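Local coordinates for polymeric Immunoglobulin Receptor (Oncorhynchus mykiss, PDB 5F1S), which probably binds polymeric immunoglobulins through its immunoglobulin-like ectodomain and serves their delivery to mucosal surfaces, at residues C133-G138 with H142-C147. Sequence-based numbering, arbitrary orientation.
Sequences CLYSQG and HEKRWC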
ATOM      1  N   CYS A 133       7.904  -8.131  -3.440  1.00 33.97           N
ATOM      2  CA  CYS A 133       6.523  -8.559  -3.476  1.00 33.53           C
ATOM      3  C   CYS A 133       5.874  -8.260  -2.134  1.00 36.42           C
ATOM      4  O   CYS A 133       6.339  -8.740  -1.096  1.00 38.17           O
ATOM      5  CB  CYS A 133       6.406 -10.047  -3.756  1.00 34.53           C
ATOM      6  SG  CYS A 133       7.538 -10.798  -5.029  1.00 55.42           S
ATOM      7  N   LEU A 134       4.791  -7.519  -2.157  1.00 33.26           N
ATOM      8  CA  LEU A 134       4.063  -7.152  -0.955  1.00 35.48           C
ATOM      9  C   LEU A 134       2.842  -8.036  -0.787  1.00 33.87           C
ATOM     10  O   LEU A 134       2.253  -8.493  -1.764  1.00 32.44           O
ATOM     11  CB  LEU A 134       3.603  -5.706  -1.033  1.00 36.12           C
ATOM     12  CG  LEU A 134       4.694  -4.721  -1.461  1.00 40.91           C
ATOM     13  CD1 LEU A 134       4.036  -3.340  -1.586  1.00 43.11           C
ATOM     14  CD2 LEU A 134       5.784  -4.665  -0.428  1.00 39.18           C
ATOM     15  N   TYR A 135       2.452  -8.290   0.464  1.00 32.57           N
ATOM     16  CA  TYR A 135       1.262  -9.100   0.657  1.00 32.15           C
ATOM     17  C   TYR A 135       0.477  -8.671   1.884  1.00 31.94           C
ATOM     18  O   TYR A 135       1.016  -8.061   2.800  1.00 31.73           O
ATOM     19  CB  TYR A 135       1.617 -10.585   0.755  1.00 33.51           C
ATOM     20  CG  TYR A 135       2.539 -10.932   1.859  1.00 31.37           C
ATOM     21  CD1 TYR A 135       2.065 -11.111   3.158  1.00 34.89           C
ATOM     22  CD2 TYR A 135       3.870 -11.086   1.631  1.00 33.06           C
ATOM     23  CE1 TYR A 135       2.919 -11.456   4.178  1.00 34.52           C
ATOM     24  CE2 TYR A 135       4.748 -11.422   2.658  1.00 34.96           C
ATOM     25  CZ  TYR A 135       4.246 -11.621   3.923  1.00 36.29           C
ATOM     26  OH  TYR A 135       5.109 -11.961   4.934  1.00 41.41           O
ATOM     27  N   SER A 136      -0.825  -8.941   1.846  1.00 31.58           N
ATOM     28  CA  SER A 136      -1.744  -8.553   2.902  1.00 31.76           C
ATOM     29  C   SER A 136      -1.695  -9.559   4.054  1.00 32.47           C
ATOM     30  O   SER A 136      -1.131 -10.666   3.941  1.00 34.11           O
ATOM     31  CB  SER A 136      -3.163  -8.436   2.384  1.00 33.22           C
ATOM     32  OG  SER A 136      -3.664  -9.684   1.932  1.00 32.31           O
ATOM     33  N   GLN A 137      -2.343  -9.170   5.155  1.00 32.62           N
ATOM     34  CA  GLN A 137      -2.073  -9.819   6.446  1.00 35.75           C
ATOM     35  C   GLN A 137      -2.411 -11.293   6.431  1.00 35.71           C
ATOM     36  O   GLN A 137      -1.792 -12.077   7.161  1.00 37.10           O
ATOM     37  CB  GLN A 137      -2.858  -9.162   7.596  1.00 35.60           C
ATOM     38  CG  GLN A 137      -4.327  -9.312   7.431  1.00 34.67           C
ATOM     39  CD  GLN A 137      -5.153  -8.475   8.401  1.00 37.92           C
ATOM     40  OE1 GLN A 137      -4.685  -7.454   8.908  1.00 37.82           O
ATOM     41  NE2 GLN A 137      -6.404  -8.889   8.624  1.00 39.47           N
ATOM     42  N   GLY A 138      -3.375 -11.690   5.621  1.00 34.21           N
ATOM     43  CA  GLY A 138      -3.791 -13.070   5.624  1.00 40.36           C
ATOM     44  C   GLY A 138      -2.804 -14.024   5.008  1.00 40.99           C
ATOM     45  O   GLY A 138      -3.051 -15.237   5.062  1.00 40.53           O
ATOM     46  N   HIS A 142       1.619 -18.188   4.798  1.00 43.16           N
ATOM     47  CA  HIS A 142       1.684 -18.972   3.581  1.00 42.29           C
ATOM     48  C   HIS A 142       3.125 -19.082   3.084  1.00 40.16           C
ATOM     49  O   HIS A 142       3.936 -18.161   3.216  1.00 40.57           O
ATOM     50  CB  HIS A 142       0.850 -18.331   2.468  1.00 43.61           C
ATOM     51  CG  HIS A 142      -0.628 -18.498   2.605  1.00 43.57           C
ATOM     52  ND1 HIS A 142      -1.340 -18.060   3.701  1.00 45.03           N
ATOM     53  CD2 HIS A 142      -1.540 -19.009   1.745  1.00 47.79           C
ATOM     54  CE1 HIS A 142      -2.627 -18.297   3.511  1.00 47.05           C
ATOM     55  NE2 HIS A 142      -2.772 -18.883   2.336  1.00 49.23           N
ATOM     56  N   GLU A 143       3.450 -20.220   2.481  1.00 40.09           N
ATOM     57  CA  GLU A 143       4.694 -20.271   1.750  1.00 40.80           C
ATOM     58  C   GLU A 143       4.580 -19.272   0.598  1.00 41.11           C
ATOM     59  O   GLU A 143       3.502 -19.095   0.022  1.00 38.99           O
ATOM     60  CB  GLU A 143       4.979 -21.684   1.229  1.00 45.36           C
ATOM     61  CG  GLU A 143       4.026 -22.170   0.233  1.00 49.40           C
ATOM     62  CD  GLU A 143       4.370 -23.571  -0.232  1.00 62.78           C
ATOM     63  OE1 GLU A 143       5.109 -24.294   0.497  1.00 58.21           O
ATOM     64  OE2 GLU A 143       3.911 -23.924  -1.334  1.00 64.25           O
ATOM     65  N   LYS A 144       5.676 -18.596   0.303  1.00 39.77           N
ATOM     66  CA  LYS A 144       5.724 -17.641  -0.801  1.00 37.31           C
ATOM     67  C   LYS A 144       6.431 -18.280  -1.990  1.00 39.34           C
ATOM     68  O   LYS A 144       7.347 -19.087  -1.810  1.00 40.31           O
ATOM     69  CB  LYS A 144       6.467 -16.393  -0.369  1.00 36.46           C
ATOM     70  CG  LYS A 144       5.947 -15.784   0.943  1.00 35.78           C
ATOM     71  CD  LYS A 144       4.464 -15.576   0.890  1.00 36.33           C
ATOM     72  CE  LYS A 144       3.968 -14.773   2.063  1.00 37.51           C
ATOM     73  NZ  LYS A 144       4.268 -15.339   3.435  1.00 41.03           N
ATOM     74  N   ARG A 145       6.045 -17.887  -3.212  1.00 34.77           N
ATOM     75  CA  ARG A 145       6.677 -18.489  -4.379  1.00 36.16           C
ATOM     76  C   ARG A 145       6.973 -17.471  -5.472  1.00 38.97           C
ATOM     77  O   ARG A 145       6.354 -16.408  -5.562  1.00 34.20           O
ATOM     78  CB  ARG A 145       5.857 -19.630  -4.969  1.00 42.14           C
ATOM     79  CG  ARG A 145       4.437 -19.545  -4.940  1.00 47.92           C
ATOM     80  CD  ARG A 145       3.802 -20.939  -5.241  1.00 46.76           C
ATOM     81  NE  ARG A 145       2.674 -20.721  -6.122  1.00 47.06           N
ATOM     82  CZ  ARG A 145       1.474 -20.332  -5.705  1.00 45.89           C
ATOM     83  NH1 ARG A 145       1.250 -20.165  -4.418  1.00 41.82           N
ATOM     84  NH2 ARG A 145       0.491 -20.127  -6.576  1.00 51.02           N
ATOM     85  N   TRP A 146       8.003 -17.799  -6.241  1.00 36.60           N
ATOM     86  CA  TRP A 146       8.429 -17.062  -7.424  1.00 33.56           C
ATOM     87  C   TRP A 146       8.416 -18.046  -8.585  1.00 39.58           C
ATOM     88  O   TRP A 146       9.088 -19.085  -8.519  1.00 39.74           O
ATOM     89  CB  TRP A 146       9.806 -16.477  -7.199  1.00 36.81           C
ATOM     90  CG  TRP A 146      10.467 -15.851  -8.383  1.00 33.42           C
ATOM     91  CD1 TRP A 146      11.499 -16.351  -9.107  1.00 35.39           C
ATOM     92  CD2 TRP A 146      10.154 -14.566  -8.956  1.00 35.30           C
ATOM     93  NE1 TRP A 146      11.874 -15.436 -10.103  1.00 34.51           N
ATOM     94  CE2 TRP A 146      11.038 -14.354 -10.033  1.00 34.27           C
ATOM     95  CE3 TRP A 146       9.211 -13.581  -8.652  1.00 36.56           C
ATOM     96  CZ2 TRP A 146      11.026 -13.174 -10.816  1.00 34.03           C
ATOM     97  CZ3 TRP A 146       9.185 -12.408  -9.449  1.00 35.86           C
ATOM     98  CH2 TRP A 146      10.087 -12.229 -10.499  1.00 32.91           C
ATOM     99  N   CYS A 147       7.594 -17.771  -9.602  1.00 33.28           N
ATOM    100  CA  CYS A 147       7.338 -18.696 -10.684  1.00 36.07           C
ATOM    101  C   CYS A 147       7.513 -17.989 -12.021  1.00 35.91           C
ATOM    102  O   CYS A 147       7.159 -16.809 -12.175  1.00 34.48           O
ATOM    103  CB  CYS A 147       5.909 -19.280 -10.618  1.00 39.93           C
ATOM    104  SG  CYS A 147       5.424 -19.788  -8.891  1.00 59.97           S
TER
HETATM  105  O   HOH W   1      -1.028 -17.043   6.431  1.00 50.70           O
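Lys144 lays its CE and NZ over one face of the Tyr135 ring inside a V-set immunoglobulin sandwich, where strand 129-135 of one sheet and strand 144-148 of the other are joined by a short loop over the sandwich's end. In Ig terms these are strands B and C; Cys133 of strand B, two residues before the tyrosine, forms the canonical B-F disulfide with Cys196. The lysine chain, bent at chi2 (-52°) and again at chi4, crosses the phenol at about a right angle: CE lies 3.6 Å from the Tyr135 ring centroid, a CH-pi contact. The ammonium follows as a cation-pi partner, with NZ 4.2 Å from the same centroid and 28° off the normal. Lysine suits this buried place because its aliphatic part packs on the ring while NZ finds acceptors: it donates to His142 O at 2.8 Å, hydrogen-bonds Tyr139 O, and forms a salt bridge with Asp173. Tyrosine supplies both a flat face for the lysine and a hydroxyl that hydrogen-bonds the other carboxylate oxygen of Asp173, so one aspartate holds both polar ends. A leucine in place of Tyr135 would probably leave the ammonium without its aromatic face and Asp173 without the hydroxyl. Nearer the surface, Gly138 O approaches the imidazole obliquely, 3.5 Å from His142 CE1. Separately, one water bridges the two residues, served by the glycine's backbone oxygen and the histidine's ring nitrogen. It donates to Gly138 O at 3.0 Å and sits in the plane of the imidazole, 2.9 Å from His142 ND1.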